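Local coordinates for Lactamase_B domain-containing protein (PDB 6XFR) that probably hydrolyses the beta-lactam ring of antibiotics to a substituted beta-amino acid, as a zinc-dependent class B1 metallo-beta-lactamase of the alpha-beta/beta-alpha sandwich fold, at residues Leu60-Ile63 against Lys64-Lys68. Sequence-based numbering, arbitrary orientation.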
# COMPACT_ATOMS: atom_id res chain seq x y z
N LEU B 60 3.01 -9.03 -19.61
CA LEU B 60 4.10 -9.88 -20.06
C LEU B 60 5.28 -9.03 -20.53
O LEU B 60 6.41 -9.23 -20.07
CB LEU B 60 3.61 -10.83 -21.16
CG LEU B 60 2.60 -11.86 -20.60
CD1 LEU B 60 1.91 -12.66 -21.70
CD2 LEU B 60 3.20 -12.76 -19.56
N THR B 61 5.04 -8.03 -21.37
CA THR B 61 6.14 -7.20 -21.83
C THR B 61 6.89 -6.58 -20.65
O THR B 61 8.12 -6.55 -20.62
CB THR B 61 5.64 -6.13 -22.81
OG1 THR B 61 4.83 -6.75 -23.81
CG2 THR B 61 6.79 -5.43 -23.47
N TRP B 62 6.16 -6.11 -19.65
CA TRP B 62 6.82 -5.54 -18.48
C TRP B 62 7.74 -6.55 -17.81
O TRP B 62 8.91 -6.26 -17.54
CB TRP B 62 5.77 -5.05 -17.49
CG TRP B 62 6.39 -4.33 -16.34
CD1 TRP B 62 6.68 -3.00 -16.25
CD2 TRP B 62 6.83 -4.92 -15.11
NE1 TRP B 62 7.27 -2.72 -15.04
CE2 TRP B 62 7.37 -3.87 -14.32
CE3 TRP B 62 6.81 -6.22 -14.60
CZ2 TRP B 62 7.89 -4.09 -13.05
CZ3 TRP B 62 7.33 -6.44 -13.34
CH2 TRP B 62 7.87 -5.36 -12.57
N ILE B 63 7.22 -7.76 -17.54
CA ILE B 63 7.99 -8.79 -16.85
C ILE B 63 9.28 -9.08 -17.61
O ILE B 63 10.34 -9.25 -17.00
CB ILE B 63 7.14 -10.07 -16.67
CG1 ILE B 63 6.26 -9.93 -15.44
CG2 ILE B 63 8.02 -11.29 -16.49
CD1 ILE B 63 4.98 -10.65 -15.52
N LYS B 64 9.20 -9.13 -18.94
CA LYS B 64 10.38 -9.45 -19.74
C LYS B 64 11.40 -8.30 -19.74
O LYS B 64 12.61 -8.55 -19.84
CB LYS B 64 9.93 -9.81 -21.16
CG LYS B 64 11.08 -10.07 -22.07
CD LYS B 64 10.86 -11.17 -23.03
CE LYS B 64 12.17 -11.85 -23.34
NZ LYS B 64 12.24 -13.22 -22.76
N THR B 65 10.95 -7.05 -19.61
CA THR B 65 11.88 -5.92 -19.64
C THR B 65 12.56 -5.71 -18.28
O THR B 65 13.77 -5.44 -18.22
CB THR B 65 11.16 -4.64 -20.03
OG1 THR B 65 10.79 -4.69 -21.40
CG2 THR B 65 12.04 -3.43 -19.77
N ASN B 66 11.80 -5.83 -17.19
CA ASN B 66 12.28 -5.43 -15.87
C ASN B 66 12.72 -6.61 -15.00
O ASN B 66 13.78 -6.54 -14.37
CB ASN B 66 11.19 -4.63 -15.17
CG ASN B 66 10.67 -3.50 -16.03
OD1 ASN B 66 9.51 -3.46 -16.41
ND2 ASN B 66 11.55 -2.60 -16.39
N LEU B 67 11.99 -7.71 -14.98
CA LEU B 67 12.47 -8.89 -14.29
C LEU B 67 13.38 -9.74 -15.17
O LEU B 67 14.09 -10.59 -14.64
CB LEU B 67 11.30 -9.77 -13.84
CG LEU B 67 10.56 -9.37 -12.57
CD1 LEU B 67 10.13 -7.97 -12.66
CD2 LEU B 67 9.33 -10.29 -12.42
N LYS B 68 13.35 -9.54 -16.49
CA LYS B 68 14.17 -10.28 -17.45
C LYS B 68 14.23 -11.78 -17.11
O LYS B 68 15.30 -12.39 -17.07
CB LYS B 68 15.58 -9.68 -17.53
CG LYS B 68 15.60 -8.14 -17.60
CD LYS B 68 16.93 -7.60 -17.23
CE LYS B 68 17.63 -7.07 -18.49
NZ LYS B 68 17.88 -8.11 -19.58
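The C-terminal end of helix 53-67, the crossover helix of the beta-alpha-beta unit between parallel strands 43-47 and 71-75, brings Trp62 against Asn66 and Leu67 one turn on. Regular i to i+4 bonding is clear up to Asn66: Lys64 N meets Leu60 O at an N-H...O angle of 160°, and Asn66 N donates to Trp62 O over 2.9 Å. One residue later the winding widens. Ile63 O accepts two weak bonds, from Leu67 N at 3.0 Å and from Lys68 N at 3.1 Å, the second spanning five residues as in a pi-type turn; Lys68 then leaves the helix with positive phi. At the side chains, Trp62 CG stands anti to the backbone N (chi1 -174°), which sends the indole along the helix toward its C-terminal end. Asn66 lies over one face of that ring: its CB sits 4.1 Å from the centroid of the six-membered ring and only 17° off the normal, a CH-pi contact. Trp18 adds an edge-to-face ring contact to the same tryptophan. On the inner side Ile63, Leu67 and Trp62 all pack on Ile37 of strand 30-40, joining the helix to the sheet, while Ile63 CG1 lies 4.3 Å from Leu67 CD2. Leu67 spreads its two methyls between neighbours, and its CD1 meets the indole obliquely, 3.3 Å from Trp62 CZ3.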